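Local coordinates for uncharacterized hypothetical protein FTT_1539c (Francisella tularensis subsp. tularensis, PDB 4QVR) that is of unknown function, probably carries a signal sequence and belongs to the DUF6844 family, at residues M102-Y105 / I106-N110; K229-L232 / S233-T237; V365-I368 / A369-S373. All blocks are in the same frame, centred on the assembly; numbering follows the deposited sequence.

Interaction 1: M102-Y105 / I106-N110; sequences MENY and IDQNN
With chi1 at -178°, Tyr105 sets its ring opposite its own backbone N and beside its carbonyl carbon, while Asn109, four residues on, turns CG next to its backbone N (chi1 -67°); the two groups meet beside the Tyr105 carbonyl. Asn109 ND2 donates a nearly straight hydrogen bond (167°) to Tyr105 O at 2.8 Å. It arrives in the carbonyl plane, on a lone pair, and the acceptor lies close to the plane of the Asn109 amide. The same nitrogen stands over one face of the Tyr105 ring, 3.5 Å from CD1 and offset toward the rim, with ring and amide planes well inclined rather than stacked. Asn109 N also reaches Tyr105 O, at 3.3 Å, from above the carbonyl plane and on a more bent path.

One residue earlier in helix 94-108, Asn104 and Gln108 lie alongside each other and point the same way, their amide planes inclined only modestly to each other; Gln108 NE2 is 3.7 Å from Asn104 CB. On the buried side, Ile106 CG1 rests 3.3 Å from Met102 O. There Ile106 and the selenomethionine Met102 pack on the three-stranded sheet, touching Val118, Ile122 and Val270, while Tyr105 touches Lys255. Asn110, with positive phi, closes the helix in a Schellman motif, its N bonded to Asp107 O at 3.0 Å.

Asp107 OD1 approaches Glu103 O to 3.2 Å without bonding, since both are acceptors, and Glu103 OE1 and Asp107 OD1 are 5.0 Å apart, like charges not in contact, which is probably mildly unfavourable. At the helix end, by contrast, Tyr105 O is gripped by two donors of one residue, so the Asn109 amide probably reinforces the last turn, and its bond fixes its orientation over the tyrosine ring.

Interaction 2: K229-L232 / S233-T237; sequences KALL and SQQMT
The amide of Gln235 turns one face to Leu231 O, which lies 3.6 Å from CD; Leu232 CA is on that same side, 3.7 Å from OE1. CG stands next to the backbone N of Gln235 (chi1 -70°) and the chain runs out extended from there, which carries the amide along the preceding turn. Its OE1 and Leu231 O are both acceptors, so their approach is no bond. The other amide, that of Gln234, bends at chi2 and leads away from 229-232, its side chain touching Leu216 and Ser385; Gln234 CG still passes 3.7 Å from Ala230 O.

These residues lie on an uninterrupted part of the long helix 224-246, and the backbone follows the regular i to i+4 pattern: Ser233 N to Lys229 O at 2.8 Å, for instance, and Met236 N to Leu232 O at 2.9 Å. Leu231 is buried against Leu207, Gln210 and Leu211 of helix 203-213, so one face of the helix is packed there. Leu232 and the selenomethionine Met236, by contrast, are exposed and each is modelled in two conformers, making the detail of their apolar contact doubtful.

A turn later, Thr237 OG1 adds a hydrogen bond to Ser233 O at 3.1 Å, reaching it from the opposite face of the carbonyl plane to Thr237 N, which bonds the same oxygen at 3.0 Å.

Interaction 3: V365-I368 / A369-S373; sequences VTLI and AGQMS
Ala369 N to Val365 O (3.0 Å) and Gly370 N to Thr366 O (3.1 Å) keep the helical i to i+4 spacing, after which Gln371 N turns to Ile368 O, three residues back, at 3.1 Å and from well above the carbonyl plane. Leu367 O is left with two weak bonds, from Gly370 N and Gln371 N. Beyond the oxygen lies the aliphatic part of Gln371: CG, set beside its backbone N (chi1 -56°), comes within 3.3 Å of Leu367 O. The extended remainder of the chain crosses the Leu367 side chain at a slant and places NE2 3.8 Å from CD1, a contact of van der Waals kind. The methyl of Ala369 sits 3.5 Å from Val365 O and packs on Tyr413, while Ala369 O is hydrogen-bonded to Tyr412 OH; Ile368 touches Leu419 and Ile421. At Gln371, the centre of the turn, Met372 N makes a weak bond to Gly370 O, and Ser373 OG is bonded to Glu376 N: an inverse gamma turn followed by a serine N-cap, a short connection between helices 349-370 and 374-385.

The three contacts follow in series along the chain, each a local one within or at the end of a different helix: interaction 1 on helix 94-108, interaction 2 on helix 224-246, interaction 3 on helix 349-370. None touches another. Centres of interactions 1 and 2 lie 38 Å apart, and interaction 3 is 28 Å from each, with nearest atoms about 17 Å from interaction 1 and about 13 Å from interaction 2. Interaction 1 backs onto the three-stranded antiparallel sheet, whereas interaction 2 lies in an outlying helical part, 30 Å from the chain centre. Helix 374-385, which begins just after interaction 3, reaches the side chains of interaction 2 and so links these two regions.

Interaction 1: M102-Y105 / I106-N110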
HETATM    1  N   MSE A 102      -9.108  12.438  -4.651  1.00 35.86           N
HETATM    2  CA  MSE A 102      -7.940  11.736  -5.191  1.00 38.47           C
HETATM    3  C   MSE A 102      -7.730  12.080  -6.646  1.00 38.55           C
HETATM    4  O   MSE A 102      -6.602  12.301  -7.028  1.00 37.60           O
HETATM    5  CB  MSE A 102      -7.942  10.243  -4.952  1.00 38.60           C
HETATM    6  CG  MSE A 102      -7.873   9.983  -3.457  1.00 38.89           C
HETATM    7 SE   MSE A 102      -7.875   8.034  -3.255  1.00 41.46          SE
HETATM    8  CE  MSE A 102      -9.549   7.370  -4.013  1.00 36.54           C
ATOM      9  N   GLU A 103      -8.783  12.099  -7.462  1.00 40.33           N
ATOM     10  CA  GLU A 103      -8.665  12.472  -8.891  1.00 46.59           C
ATOM     11  C   GLU A 103      -8.053  13.886  -9.040  1.00 45.79           C
ATOM     12  O   GLU A 103      -7.182  14.107  -9.851  1.00 45.73           O
ATOM     13  CB  GLU A 103     -10.031  12.485  -9.589  1.00 53.58           C
ATOM     14  CG  GLU A 103     -10.780  11.160  -9.689  1.00 68.20           C
ATOM     15  CD  GLU A 103     -10.251  10.202 -10.742  1.00 83.41           C
ATOM     16  OE1 GLU A 103      -9.043  10.270 -11.078  1.00 92.07           O
ATOM     17  OE2 GLU A 103     -11.060   9.356 -11.217  1.00 98.77           O
ATOM     18  N   ASN A 104      -8.558  14.834  -8.269  1.00 44.98           N
ATOM     19  CA  ASN A 104      -8.019  16.170  -8.233  1.00 46.00           C
ATOM     20  C   ASN A 104      -6.562  16.219  -7.829  1.00 47.04           C
ATOM     21  O   ASN A 104      -5.760  16.986  -8.390  1.00 46.17           O
ATOM     22  CB  ASN A 104      -8.824  17.012  -7.284  1.00 50.50           C
ATOM     23  CG  ASN A 104     -10.141  17.454  -7.885  1.00 61.33           C
ATOM     24  OD1 ASN A 104     -10.337  17.404  -9.111  1.00 63.36           O
ATOM     25  ND2 ASN A 104     -11.038  17.938  -7.036  1.00 65.19           N
ATOM     26  N   TYR A 105      -6.204  15.435  -6.830  1.00 44.33           N
ATOM     27  CA  TYR A 105      -4.807  15.389  -6.404  1.00 42.86           C
ATOM     28  C   TYR A 105      -3.906  14.847  -7.539  1.00 40.76           C
ATOM     29  O   TYR A 105      -2.818  15.362  -7.808  1.00 38.73           O
ATOM     30  CB  TYR A 105      -4.676  14.539  -5.129  1.00 39.43           C
ATOM     31  CG  TYR A 105      -3.280  14.490  -4.592  1.00 41.41           C
ATOM     32  CD1 TYR A 105      -2.765  15.526  -3.814  1.00 42.34           C
ATOM     33  CD2 TYR A 105      -2.441  13.398  -4.876  1.00 41.53           C
ATOM     34  CE1 TYR A 105      -1.449  15.473  -3.334  1.00 43.31           C
ATOM     35  CE2 TYR A 105      -1.143  13.355  -4.411  1.00 41.52           C
ATOM     36  CZ  TYR A 105      -0.646  14.380  -3.654  1.00 41.43           C
ATOM     37  OH  TYR A 105       0.660  14.271  -3.193  1.00 49.68           O
ATOM     38  N   ILE A 106      -4.361  13.794  -8.196  1.00 38.10           N
ATOM     39  CA  ILE A 106      -3.591  13.207  -9.261  1.00 40.75           C
ATOM     40  C   ILE A 106      -3.406  14.192 -10.426  1.00 44.32           C
ATOM     41  O   ILE A 106      -2.314  14.296 -10.997  1.00 43.85           O
ATOM     42  CB  ILE A 106      -4.245  11.910  -9.744  1.00 38.13           C
ATOM     43  CG1 ILE A 106      -4.113  10.828  -8.664  1.00 37.25           C
ATOM     44  CG2 ILE A 106      -3.601  11.476 -11.044  1.00 41.03           C
ATOM     45  CD1 ILE A 106      -4.957   9.566  -8.888  1.00 35.58           C
ATOM     46  N   ASP A 107      -4.472  14.932 -10.739  1.00 47.39           N
ATOM     47  CA  ASP A 107      -4.468  15.883 -11.864  1.00 51.77           C
ATOM     48  C   ASP A 107      -3.684  17.158 -11.596  1.00 50.23           C
ATOM     49  O   ASP A 107      -2.855  17.578 -12.409  1.00 59.14           O
ATOM     50  CB  ASP A 107      -5.908  16.260 -12.260  1.00 59.19           C
ATOM     51  CG  ASP A 107      -6.724  15.065 -12.752  1.00 63.86           C
ATOM     52  OD1 ASP A 107      -6.148  13.966 -12.922  1.00 75.75           O
ATOM     53  OD2 ASP A 107      -7.951  15.220 -12.971  1.00 73.12           O
ATOM     54  N   GLN A 108      -3.932  17.781 -10.464  1.00 46.23           N
ATOM     55  CA  GLN A 108      -3.252  19.011 -10.137  1.00 49.07           C
ATOM     56  C   GLN A 108      -1.758  18.843  -9.929  1.00 49.07           C
ATOM     57  O   GLN A 108      -1.017  19.822  -9.999  1.00 46.95           O
ATOM     58  CB  GLN A 108      -3.928  19.654  -8.954  1.00 53.63           C
ATOM     59  CG  GLN A 108      -5.335  20.098  -9.338  1.00 58.58           C
ATOM     60  CD  GLN A 108      -6.203  20.394  -8.150  1.00 63.54           C
ATOM     61  OE1 GLN A 108      -5.708  20.706  -7.066  1.00 70.48           O
ATOM     62  NE2 GLN A 108      -7.511  20.287  -8.341  1.00 69.05           N
ATOM     63  N   ASN A 109      -1.327  17.617  -9.644  1.00 43.80           N
ATOM     64  CA  ASN A 109       0.089  17.317  -9.512  1.00 44.03           C
ATOM     65  C   ASN A 109       0.673  16.621 -10.739  1.00 41.83           C
ATOM     66  O   ASN A 109       1.825  16.237 -10.731  1.00 41.21           O
ATOM     67  CB  ASN A 109       0.323  16.492  -8.250  1.00 43.12           C
ATOM     68  CG  ASN A 109       0.046  17.290  -7.016  1.00 43.78           C
ATOM     69  OD1 ASN A 109       0.859  18.120  -6.604  1.00 45.05           O
ATOM     70  ND2 ASN A 109      -1.116  17.078  -6.430  1.00 44.58           N
ATOM     71  N   ASN A 110      -0.122  16.452 -11.792  1.00 41.70           N
ATOM     72  CA  ASN A 110       0.372  15.863 -13.041  1.00 41.90           C
ATOM     73  C   ASN A 110       1.107  14.561 -12.824  1.00 42.10           C
ATOM     74  O   ASN A 110       2.103  14.263 -13.502  1.00 41.01           O
ATOM     75  CB  ASN A 110       1.299  16.870 -13.706  1.00 44.19           C
ATOM     76  CG  ASN A 110       0.657  18.212 -13.819  1.00 44.49           C
ATOM     77  OD1 ASN A 110      -0.178  18.424 -14.692  1.00 45.29           O
ATOM     78  ND2 ASN A 110       1.013  19.130 -12.907  1.00 43.92           N
TER

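Interaction 2: K229-L232 / S233-T237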
ATOM      1  N   LYS A 229      -1.499 -25.004 -26.333  1.00 87.44           N
ATOM      2  CA  LYS A 229      -1.903 -23.612 -26.078  1.00 93.06           C
ATOM      3  C   LYS A 229      -2.388 -23.401 -24.654  1.00 83.60           C
ATOM      4  O   LYS A 229      -2.143 -22.360 -24.066  1.00 84.81           O
ATOM      5  CB  LYS A 229      -2.975 -23.135 -27.069  1.00 99.83           C
ATOM      6  CG  LYS A 229      -4.360 -23.749 -26.911  1.00105.75           C
ATOM      7  CD  LYS A 229      -5.311 -23.183 -27.967  1.00120.86           C
ATOM      8  CE  LYS A 229      -6.684 -23.841 -27.913  1.00126.34           C
ATOM      9  NZ  LYS A 229      -7.572 -23.426 -29.040  1.00135.41           N
ATOM     10  N   ALA A 230      -3.089 -24.390 -24.109  1.00 81.69           N
ATOM     11  CA  ALA A 230      -3.590 -24.298 -22.745  1.00 74.49           C
ATOM     12  C   ALA A 230      -2.407 -24.197 -21.817  1.00 67.16           C
ATOM     13  O   ALA A 230      -2.478 -23.536 -20.782  1.00 62.79           O
ATOM     14  CB  ALA A 230      -4.424 -25.511 -22.394  1.00 73.78           C
ATOM     15  N   LEU A 231      -1.315 -24.834 -22.234  1.00 64.66           N
ATOM     16  CA  LEU A 231      -0.066 -24.872 -21.498  1.00 63.16           C
ATOM     17  C   LEU A 231       0.713 -23.569 -21.589  1.00 63.90           C
ATOM     18  O   LEU A 231       1.146 -23.043 -20.558  1.00 63.84           O
ATOM     19  CB  LEU A 231       0.783 -26.011 -22.036  1.00 66.21           C
ATOM     20  CG  LEU A 231       2.062 -26.392 -21.316  1.00 68.67           C
ATOM     21  CD1 LEU A 231       1.764 -26.754 -19.862  1.00 68.09           C
ATOM     22  CD2 LEU A 231       2.695 -27.575 -22.049  1.00 68.56           C
ATOM     23  N   LEU A 232       0.896 -23.046 -22.805  0.50 66.03           N
ATOM     24  CA  LEU A 232       1.628 -21.779 -22.985  0.50 70.43           C
ATOM     25  C   LEU A 232       0.836 -20.680 -22.301  0.50 68.46           C
ATOM     26  O   LEU A 232       1.408 -19.775 -21.703  0.50 66.98           O
ATOM     27  CB  LEU A 232       1.838 -21.420 -24.468  0.50 74.91           C
ATOM     28  CG  LEU A 232       0.751 -20.646 -25.223  0.50 79.15           C
ATOM     29  CD1 LEU A 232       0.617 -19.235 -24.676  0.50 81.78           C
ATOM     30  CD2 LEU A 232       1.077 -20.564 -26.703  0.50 83.72           C
ATOM     31  N   SER A 233      -0.489 -20.782 -22.380  1.00 69.05           N
ATOM     32  CA  SER A 233      -1.386 -19.818 -21.737  1.00 71.68           C
ATOM     33  C   SER A 233      -1.183 -19.813 -20.225  1.00 66.65           C
ATOM     34  O   SER A 233      -1.128 -18.747 -19.594  1.00 68.31           O
ATOM     35  CB  SER A 233      -2.832 -20.167 -22.038  1.00 74.21           C
ATOM     36  OG  SER A 233      -3.684 -19.421 -21.208  1.00 78.18           O
ATOM     37  N   GLN A 234      -1.098 -21.004 -19.637  1.00 63.97           N
ATOM     38  CA  GLN A 234      -0.832 -21.106 -18.209  1.00 63.70           C
ATOM     39  C   GLN A 234       0.474 -20.434 -17.884  1.00 59.00           C
ATOM     40  O   GLN A 234       0.546 -19.689 -16.914  1.00 59.36           O
ATOM     41  CB  GLN A 234      -0.788 -22.548 -17.709  1.00 69.26           C
ATOM     42  CG  GLN A 234      -2.110 -23.046 -17.176  1.00 77.10           C
ATOM     43  CD  GLN A 234      -2.446 -22.451 -15.823  1.00 83.52           C
ATOM     44  OE1 GLN A 234      -1.559 -22.180 -15.011  1.00 88.96           O
ATOM     45  NE2 GLN A 234      -3.732 -22.271 -15.563  1.00 91.67           N
ATOM     46  N   GLN A 235       1.497 -20.679 -18.696  1.00 73.81           N
ATOM     47  CA  GLN A 235       2.804 -20.081 -18.455  1.00 72.57           C
ATOM     48  C   GLN A 235       2.822 -18.547 -18.601  1.00 69.37           C
ATOM     49  O   GLN A 235       3.481 -17.875 -17.814  1.00 63.22           O
ATOM     50  CB  GLN A 235       3.863 -20.784 -19.280  1.00 75.32           C
ATOM     51  CG  GLN A 235       4.098 -22.200 -18.746  1.00 82.75           C
ATOM     52  CD  GLN A 235       4.701 -23.146 -19.765  1.00 90.72           C
ATOM     53  OE1 GLN A 235       4.559 -22.951 -20.972  1.00 94.68           O
ATOM     54  NE2 GLN A 235       5.347 -24.207 -19.283  1.00 97.20           N
HETATM   55  N   MSE A 236       2.112 -17.993 -19.580  0.60 69.86           N
HETATM   56  CA  MSE A 236       2.083 -16.528 -19.726  0.60 69.81           C
HETATM   57  C   MSE A 236       1.379 -15.950 -18.521  0.60 66.05           C
HETATM   58  O   MSE A 236       1.818 -14.943 -17.970  0.60 62.10           O
HETATM   59  CB  MSE A 236       1.438 -16.049 -21.024  0.60 73.53           C
HETATM   60  CG  MSE A 236       2.272 -16.400 -22.267  0.60 80.76           C
HETATM   61 SE   MSE A 236       4.206 -16.008 -22.083  0.60 88.33          SE
HETATM   62  CE  MSE A 236       4.897 -17.859 -22.051  0.60 89.00           C
ATOM     63  N   THR A 237       0.298 -16.588 -18.078  1.00 65.70           N
ATOM     64  CA  THR A 237      -0.427 -16.108 -16.885  1.00 60.45           C
ATOM     65  C   THR A 237       0.458 -16.100 -15.649  1.00 59.63           C
ATOM     66  O   THR A 237       0.400 -15.155 -14.857  1.00 58.45           O
ATOM     67  CB  THR A 237      -1.681 -16.961 -16.593  1.00 61.21           C
ATOM     68  OG1 THR A 237      -2.617 -16.813 -17.658  1.00 64.45           O
ATOM     69  CG2 THR A 237      -2.360 -16.539 -15.335  1.00 59.99           C
TER

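Interaction 3: V365-I368 / A369-S373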
ATOM      1  N   VAL A 365       6.153  -3.494   8.810  1.00 50.56           N
ATOM      2  CA  VAL A 365       6.125  -4.948   8.635  1.00 51.85           C
ATOM      3  C   VAL A 365       5.457  -5.322   7.313  1.00 50.58           C
ATOM      4  O   VAL A 365       5.970  -6.131   6.559  1.00 51.51           O
ATOM      5  CB  VAL A 365       5.412  -5.637   9.812  1.00 57.43           C
ATOM      6  CG1 VAL A 365       5.129  -7.113   9.498  1.00 59.44           C
ATOM      7  CG2 VAL A 365       6.241  -5.496  11.098  1.00 59.42           C
ATOM      8  N   THR A 366       4.330  -4.695   7.018  1.00 46.47           N
ATOM      9  CA  THR A 366       3.627  -4.926   5.779  1.00 48.10           C
ATOM     10  C   THR A 366       4.458  -4.520   4.525  1.00 47.30           C
ATOM     11  O   THR A 366       4.403  -5.156   3.454  1.00 45.51           O
ATOM     12  CB  THR A 366       2.324  -4.103   5.823  1.00 47.75           C
ATOM     13  OG1 THR A 366       1.562  -4.535   6.954  1.00 48.50           O
ATOM     14  CG2 THR A 366       1.526  -4.296   4.577  1.00 46.35           C
ATOM     15  N   LEU A 367       5.197  -3.437   4.662  1.00 45.75           N
ATOM     16  CA  LEU A 367       6.053  -2.948   3.593  1.00 44.92           C
ATOM     17  C   LEU A 367       7.123  -3.978   3.260  1.00 48.08           C
ATOM     18  O   LEU A 367       7.355  -4.329   2.124  1.00 46.86           O
ATOM     19  CB  LEU A 367       6.761  -1.672   4.053  1.00 43.51           C
ATOM     20  CG  LEU A 367       7.823  -1.119   3.106  1.00 42.30           C
ATOM     21  CD1 LEU A 367       7.147  -0.759   1.785  1.00 41.21           C
ATOM     22  CD2 LEU A 367       8.512   0.077   3.750  1.00 42.22           C
ATOM     23  N   ILE A 368       7.775  -4.445   4.292  1.00 50.43           N
ATOM     24  CA  ILE A 368       8.861  -5.401   4.145  1.00 55.43           C
ATOM     25  C   ILE A 368       8.362  -6.725   3.576  1.00 55.68           C
ATOM     26  O   ILE A 368       8.990  -7.285   2.680  1.00 57.13           O
ATOM     27  CB  ILE A 368       9.587  -5.540   5.483  1.00 58.30           C
ATOM     28  CG1 ILE A 368      10.264  -4.202   5.797  1.00 56.41           C
ATOM     29  CG2 ILE A 368      10.625  -6.657   5.433  1.00 64.71           C
ATOM     30  CD1 ILE A 368      10.764  -4.077   7.210  1.00 62.00           C
ATOM     31  N   ALA A 369       7.198  -7.180   4.040  1.00 52.28           N
ATOM     32  CA  ALA A 369       6.599  -8.406   3.527  1.00 51.73           C
ATOM     33  C   ALA A 369       6.320  -8.284   2.040  1.00 53.06           C
ATOM     34  O   ALA A 369       6.474  -9.258   1.289  1.00 55.93           O
ATOM     35  CB  ALA A 369       5.306  -8.716   4.260  1.00 51.25           C
ATOM     36  N   GLY A 370       5.913  -7.088   1.609  1.00 50.68           N
ATOM     37  CA  GLY A 370       5.580  -6.845   0.188  1.00 49.58           C
ATOM     38  C   GLY A 370       6.760  -6.933  -0.766  1.00 49.66           C
ATOM     39  O   GLY A 370       6.587  -7.064  -1.967  1.00 49.04           O
ATOM     40  N   GLN A 371       7.960  -6.849  -0.216  1.00 55.40           N
ATOM     41  CA  GLN A 371       9.197  -6.922  -0.973  1.00 58.10           C
ATOM     42  C   GLN A 371       9.655  -8.350  -0.896  1.00 59.71           C
ATOM     43  O   GLN A 371      10.694  -8.648  -0.331  1.00 64.22           O
ATOM     44  CB  GLN A 371      10.214  -5.966  -0.344  1.00 59.02           C
ATOM     45  CG  GLN A 371       9.658  -4.542  -0.266  1.00 62.17           C
ATOM     46  CD  GLN A 371      10.621  -3.545   0.340  1.00 67.83           C
ATOM     47  OE1 GLN A 371      11.657  -3.907   0.874  1.00 64.33           O
ATOM     48  NE2 GLN A 371      10.270  -2.269   0.259  1.00 73.49           N
HETATM   49  N   MSE A 372       8.847  -9.233  -1.461  1.00 60.98           N
HETATM   50  CA  MSE A 372       9.097 -10.677  -1.413  1.00 67.50           C
HETATM   51  C   MSE A 372      10.083 -11.207  -2.410  1.00 68.91           C
HETATM   52  O   MSE A 372      10.335 -10.594  -3.453  1.00 64.16           O
HETATM   53  CB  MSE A 372       7.785 -11.387  -1.710  1.00 67.00           C
HETATM   54  CG  MSE A 372       7.347 -11.194  -3.160  1.00 65.90           C
HETATM   55 SE   MSE A 372       5.473 -11.766  -3.275  1.00 69.76          SE
HETATM   56  CE  MSE A 372       4.606 -10.125  -2.617  1.00 65.33           C
ATOM     57  N   SER A 373      10.610 -12.392  -2.115  1.00 69.11           N
ATOM     58  CA  SER A 373      11.571 -13.028  -3.003  1.00 75.87           C
ATOM     59  C   SER A 373      10.889 -13.415  -4.303  1.00 79.71           C
ATOM     60  O   SER A 373       9.655 -13.428  -4.393  1.00 83.29           O
ATOM     61  CB  SER A 373      12.165 -14.282  -2.361  1.00 78.18           C
ATOM     62  OG  SER A 373      11.150 -15.237  -2.110  1.00 78.72           O
TER